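Local coordinates for ABC transporter periplasmic-binding protein YtfQ (Mycobacterium smegmatis, PDB 6HB0) that probably binds a sugar, perhaps L-arabinofuranose, as the solute-binding component of a mycobacterial ABC transporter, at residues D209-M223 and I237-A251. Numbering follows the deposited sequence.
Sequences DVVFAQNDDMGLGAM and IKIVAVDATHDGMQA
Asp216 and Thr245 meet because both turn their branches between backbone N and carbonyl carbon: Asp216 CG with chi1 67°, Thr245 OG1 with chi1 63°. The contact belongs to a beta-alpha-beta unit in one lobe of the periplasmic binding protein fold. The two side chains cross at about a right angle, and Thr245 OG1 donates a hydrogen bond to Asp216 OD2. The modelled separation, 2.5 Å, is unusually short and its exact length uncertain. Thr245 is the N-cap residue of the helix starting at 246, and its OG1 also accepts from Gly248 N. The bond to Asp216 would link the first turns of the two helices. Asp216 also binds a zinc ion with Asp217.

Strands 210-213 and 238-242 are parallel neighbours, 4.6 Å apart at closest axis approach. Val211 N donates to Lys238 O, and Val240 N to Val211 O at 2.9 Å. Ala213 N then reaches Val240 O, and Val242 N reaches Ala213 O at 3.2 Å.

The face with Val210, Phe212, Lys238 and Val240 is covered in part by helix 126-140, which meets Phe212 and Val240. Val242 CG2 sits at the edge of the Phe212 ring, near its plane, 3.9 Å from CE1. Phe169 stacks on that ring.

The other face carries Val211, Ala213, Ile239 and Ala241, with helix 216-223 over it. Ala213 CB and Ala241 CB touch at 4.1 Å below Gly219. Met223 CB rests on Ile239 CD1. Between the helices, Leu220 CD2 and Met223 SD both meet Ala251 CB, while Leu220 CD1 packs on Asp247 CB.

Asp243 brings a second carboxylate close to Asp216, their planes 75° apart. Its charge is probably offset by Arg34, which forms a salt bridge with Asp243 OD1. Asp243 OD2 lies 3.6 Å from Asp216 OD1 and 3.2 Å from Asn215 CB.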
loop_
_atom_site.group_PDB
_atom_site.type_symbol
_atom_site.label_atom_id
_atom_site.label_comp_id
_atom_site.label_asym_id
_atom_site.label_seq_id
_atom_site.Cartn_x
_atom_site.Cartn_y
_atom_site.Cartn_z
ATOM N N ASP A 209 -2.127 10.680 24.138
ATOM C CA ASP A 209 -3.108 9.601 24.220
ATOM C C ASP A 209 -2.888 8.542 23.135
ATOM O O ASP A 209 -2.975 7.363 23.405
ATOM C CB ASP A 209 -4.482 10.208 24.133
ATOM C CG ASP A 209 -4.725 11.223 25.319
ATOM O OD1 ASP A 209 -4.788 10.754 26.479
ATOM O OD2 ASP A 209 -4.735 12.460 25.092
ATOM N N VAL A 210 -2.549 8.980 21.932
ATOM C CA VAL A 210 -2.467 8.099 20.783
ATOM C C VAL A 210 -1.294 8.495 19.925
ATOM O O VAL A 210 -1.065 9.687 19.741
ATOM C CB VAL A 210 -3.712 8.240 19.899
ATOM C CG1 VAL A 210 -3.588 7.304 18.686
ATOM C CG2 VAL A 210 -4.976 7.919 20.677
ATOM N N VAL A 211 -0.557 7.501 19.430
ATOM C CA VAL A 211 0.353 7.714 18.310
ATOM C C VAL A 211 -0.187 7.118 17.020
ATOM O O VAL A 211 -0.678 6.004 16.992
ATOM C CB VAL A 211 1.858 7.437 18.601
ATOM C CG1 VAL A 211 2.121 6.912 19.980
ATOM C CG2 VAL A 211 2.642 6.836 17.417
ATOM N N PHE A 212 -0.190 7.917 15.968
ATOM C CA PHE A 212 -0.456 7.439 14.651
ATOM C C PHE A 212 0.892 7.321 13.937
ATOM O O PHE A 212 1.598 8.301 13.727
ATOM C CB PHE A 212 -1.369 8.367 13.895
ATOM C CG PHE A 212 -1.465 8.047 12.429
ATOM C CD1 PHE A 212 -1.697 6.752 12.013
ATOM C CD2 PHE A 212 -1.302 9.023 11.470
ATOM C CE1 PHE A 212 -1.795 6.435 10.662
ATOM C CE2 PHE A 212 -1.402 8.713 10.134
ATOM C CZ PHE A 212 -1.642 7.411 9.729
ATOM N N ALA A 213 1.255 6.094 13.636
ATOM C CA ALA A 213 2.524 5.770 12.958
ATOM C C ALA A 213 2.202 5.437 11.515
ATOM O O ALA A 213 1.445 4.513 11.241
ATOM C CB ALA A 213 3.153 4.588 13.617
ATOM N N GLN A 214 2.753 6.201 10.594
ATOM C CA GLN A 214 2.447 6.013 9.193
ATOM C C GLN A 214 3.077 4.755 8.590
ATOM O O GLN A 214 2.802 4.477 7.438
ATOM C CB GLN A 214 2.890 7.220 8.371
ATOM C CG GLN A 214 2.054 8.416 8.584
ATOM C CD GLN A 214 2.485 9.554 7.700
ATOM O OE1 GLN A 214 3.396 9.401 6.881
ATOM N NE2 GLN A 214 1.841 10.724 7.869
ATOM N N ASN A 215 3.902 4.021 9.328
ATOM C CA ASN A 215 4.229 2.642 8.972
ATOM C C ASN A 215 4.540 1.820 10.212
ATOM O O ASN A 215 4.644 2.357 11.323
ATOM C CB ASN A 215 5.334 2.522 7.883
ATOM C CG ASN A 215 6.731 2.628 8.427
ATOM O OD1 ASN A 215 6.961 3.206 9.503
ATOM N ND2 ASN A 215 7.694 2.081 7.673
ATOM N N ASP A 216 4.696 0.506 10.019
ATOM C CA ASP A 216 4.915 -0.414 11.115
ATOM C C ASP A 216 6.241 -0.140 11.814
ATOM O O ASP A 216 6.291 -0.146 13.021
ATOM C CB ASP A 216 4.825 -1.905 10.676
ATOM C CG ASP A 216 5.959 -2.347 9.716
ATOM O OD1 ASP A 216 6.437 -1.509 8.905
ATOM O OD2 ASP A 216 6.346 -3.543 9.745
ATOM N N ASP A 217 7.303 0.105 11.065
ATOM C CA ASP A 217 8.621 0.295 11.696
ATOM C C ASP A 217 8.666 1.465 12.674
ATOM O O ASP A 217 9.171 1.330 13.759
ATOM C CB ASP A 217 9.714 0.434 10.656
ATOM C CG ASP A 217 9.889 -0.835 9.818
ATOM O OD1 ASP A 217 9.841 -1.970 10.383
ATOM O OD2 ASP A 217 10.061 -0.660 8.612
ATOM N N MET A 218 8.127 2.593 12.276
ATOM C CA MET A 218 8.069 3.758 13.140
ATOM C C MET A 218 7.216 3.469 14.372
ATOM O O MET A 218 7.595 3.834 15.483
ATOM C CB MET A 218 7.516 4.969 12.383
ATOM C CG MET A 218 8.472 5.453 11.344
ATOM S SD MET A 218 8.019 7.058 10.650
ATOM C CE MET A 218 6.374 6.731 9.939
ATOM N N GLY A 219 6.116 2.750 14.174
ATOM C CA GLY A 219 5.285 2.299 15.289
ATOM C C GLY A 219 6.048 1.387 16.243
ATOM O O GLY A 219 5.910 1.507 17.455
ATOM N N LEU A 220 6.875 0.478 15.713
ATOM C CA LEU A 220 7.606 -0.388 16.578
ATOM C C LEU A 220 8.676 0.370 17.333
ATOM O O LEU A 220 8.907 0.089 18.486
ATOM C CB LEU A 220 8.190 -1.574 15.829
ATOM C CG LEU A 220 7.152 -2.499 15.187
ATOM C CD1 LEU A 220 7.760 -3.336 14.057
ATOM C CD2 LEU A 220 6.578 -3.368 16.278
ATOM N N GLY A 221 9.302 1.346 16.688
ATOM C CA GLY A 221 10.261 2.225 17.349
ATOM C C GLY A 221 9.641 2.969 18.502
ATOM O O GLY A 221 10.218 3.021 19.595
ATOM N N ALA A 222 8.470 3.530 18.234
ATOM C CA ALA A 222 7.690 4.315 19.190
ATOM C C ALA A 222 7.332 3.499 20.402
ATOM O O ALA A 222 7.462 3.957 21.500
ATOM C CB ALA A 222 6.430 4.851 18.527
ATOM N N MET A 223 6.893 2.278 20.167
ATOM C CA MET A 223 6.588 1.316 21.210
ATOM C C MET A 223 7.797 1.120 22.146
ATOM O O MET A 223 7.659 1.119 23.361
ATOM C CB MET A 223 6.190 0.009 20.499
ATOM C CG MET A 223 5.933 -1.210 21.321
ATOM S SD MET A 223 5.820 -2.678 20.245
ATOM C CE MET A 223 7.511 -3.278 20.315
ATOM N N ILE A 237 -0.524 4.678 26.225
ATOM C CA ILE A 237 -0.508 5.387 24.954
ATOM C C ILE A 237 -0.851 4.332 23.914
ATOM O O ILE A 237 -0.155 3.317 23.776
ATOM C CB ILE A 237 0.876 5.987 24.642
ATOM C CG1 ILE A 237 1.242 7.051 25.690
ATOM C CG2 ILE A 237 0.864 6.604 23.256
ATOM C CD1 ILE A 237 2.615 7.702 25.537
ATOM N N LYS A 238 -1.931 4.570 23.205
ATOM C CA LYS A 238 -2.406 3.685 22.173
ATOM C C LYS A 238 -1.652 3.984 20.868
ATOM O O LYS A 238 -1.193 5.103 20.633
ATOM C CB LYS A 238 -3.887 3.889 22.006
ATOM C CG LYS A 238 -4.666 3.438 23.240
ATOM C CD LYS A 238 -6.150 3.253 22.941
ATOM C CE LYS A 238 -6.945 2.719 24.136
ATOM N NZ LYS A 238 -6.132 2.179 25.263
ATOM N N ILE A 239 -1.508 2.960 20.034
ATOM C CA ILE A 239 -0.769 3.079 18.788
ATOM C C ILE A 239 -1.645 2.549 17.663
ATOM O O ILE A 239 -2.176 1.399 17.728
ATOM C CB ILE A 239 0.512 2.273 18.843
ATOM C CG1 ILE A 239 1.439 2.831 19.906
ATOM C CG2 ILE A 239 1.205 2.313 17.488
ATOM C CD1 ILE A 239 2.672 2.022 20.127
ATOM N N VAL A 240 -1.879 3.400 16.681
ATOM C CA VAL A 240 -2.574 2.986 15.459
ATOM C C VAL A 240 -1.546 3.141 14.327
ATOM O O VAL A 240 -0.858 4.182 14.257
ATOM C CB VAL A 240 -3.873 3.740 15.211
ATOM C CG1 VAL A 240 -3.693 5.252 15.249
ATOM C CG2 VAL A 240 -4.513 3.348 13.887
ATOM N N ALA A 241 -1.380 2.100 13.501
ATOM C CA ALA A 241 -0.321 2.093 12.459
ATOM C C ALA A 241 -0.808 1.626 11.132
ATOM O O ALA A 241 -1.828 0.977 11.029
ATOM C CB ALA A 241 0.862 1.290 12.908
ATOM N N VAL A 242 -0.076 1.971 10.085
ATOM C CA VAL A 242 -0.286 1.414 8.771
ATOM C C VAL A 242 0.719 0.304 8.513
ATOM O O VAL A 242 1.861 0.406 8.911
ATOM C CB VAL A 242 -0.147 2.513 7.722
ATOM C CG1 VAL A 242 -0.445 1.967 6.337
ATOM C CG2 VAL A 242 -1.069 3.693 8.058
ATOM N N ASP A 243 0.271 -0.747 7.817
ATOM C CA ASP A 243 1.080 -1.896 7.308
ATOM C C ASP A 243 0.842 -3.144 8.185
ATOM O O ASP A 243 1.284 -3.235 9.330
ATOM C CB ASP A 243 2.590 -1.670 7.239
ATOM C CG ASP A 243 3.032 -0.592 6.276
ATOM O OD1 ASP A 243 2.354 -0.257 5.297
ATOM O OD2 ASP A 243 4.138 -0.107 6.524
ATOM N N ALA A 244 0.160 -4.123 7.627
ATOM C CA ALA A 244 -0.130 -5.330 8.356
ATOM C C ALA A 244 1.001 -6.328 8.124
ATOM O O ALA A 244 0.816 -7.354 7.487
ATOM C CB ALA A 244 -1.452 -5.868 7.892
ATOM N N THR A 245 2.186 -5.985 8.595
ATOM C CA THR A 245 3.332 -6.840 8.445
ATOM C C THR A 245 3.386 -7.809 9.635
ATOM O O THR A 245 2.702 -7.654 10.664
ATOM C CB THR A 245 4.619 -6.013 8.491
ATOM O OG1 THR A 245 4.730 -5.388 9.780
ATOM C CG2 THR A 245 4.651 -4.974 7.403
ATOM N N HIS A 246 4.237 -8.797 9.515
ATOM C CA HIS A 246 4.402 -9.769 10.591
ATOM C C HIS A 246 4.711 -9.081 11.963
ATOM O O HIS A 246 4.062 -9.379 12.979
ATOM C CB HIS A 246 5.509 -10.794 10.247
ATOM C CG HIS A 246 5.327 -12.113 10.941
ATOM N ND1 HIS A 246 4.904 -13.248 10.276
ATOM C CD2 HIS A 246 5.467 -12.464 12.242
ATOM C CE1 HIS A 246 4.762 -14.234 11.155
ATOM N NE2 HIS A 246 5.107 -13.790 12.348
ATOM N N ASP A 247 5.696 -8.191 11.987
ATOM C CA ASP A 247 6.135 -7.593 13.261
ATOM C C ASP A 247 5.123 -6.613 13.825
ATOM O O ASP A 247 4.923 -6.567 15.061
ATOM C CB ASP A 247 7.519 -6.995 13.134
ATOM C CG ASP A 247 8.597 -8.094 12.956
ATOM O OD1 ASP A 247 8.317 -9.319 13.158
ATOM O OD2 ASP A 247 9.733 -7.746 12.631
ATOM N N GLY A 248 4.448 -5.903 12.926
ATOM C CA GLY A 248 3.327 -5.034 13.290
ATOM C C GLY A 248 2.212 -5.815 13.926
ATOM O O GLY A 248 1.740 -5.514 15.021
ATOM N N MET A 249 1.791 -6.851 13.235
ATOM C CA MET A 249 0.739 -7.732 13.732
ATOM C C MET A 249 1.131 -8.451 15.022
ATOM O O MET A 249 0.278 -8.722 15.845
ATOM C CB MET A 249 0.369 -8.761 12.665
ATOM C CG MET A 249 -0.115 -8.153 11.375
ATOM S SD MET A 249 -1.873 -7.980 11.517
ATOM C CE MET A 249 -2.292 -9.741 11.445
ATOM N N GLN A 250 2.411 -8.764 15.196
ATOM C CA GLN A 250 2.862 -9.379 16.417
ATOM C C GLN A 250 2.709 -8.420 17.604
ATOM O O GLN A 250 2.210 -8.793 18.676
ATOM C CB GLN A 250 4.313 -9.886 16.317
ATOM C CG GLN A 250 4.775 -10.644 17.570
ATOM C CD GLN A 250 3.945 -11.888 17.819
ATOM O OE1 GLN A 250 3.833 -12.757 16.966
ATOM N NE2 GLN A 250 3.281 -11.925 18.945
ATOM N N ALA A 251 3.123 -7.184 17.413
ATOM C CA ALA A 251 2.887 -6.125 18.435
ATOM C C ALA A 251 1.426 -5.957 18.795
ATOM O O ALA A 251 1.058 -5.832 19.957
ATOM C CB ALA A 251 3.463 -4.806 17.952
#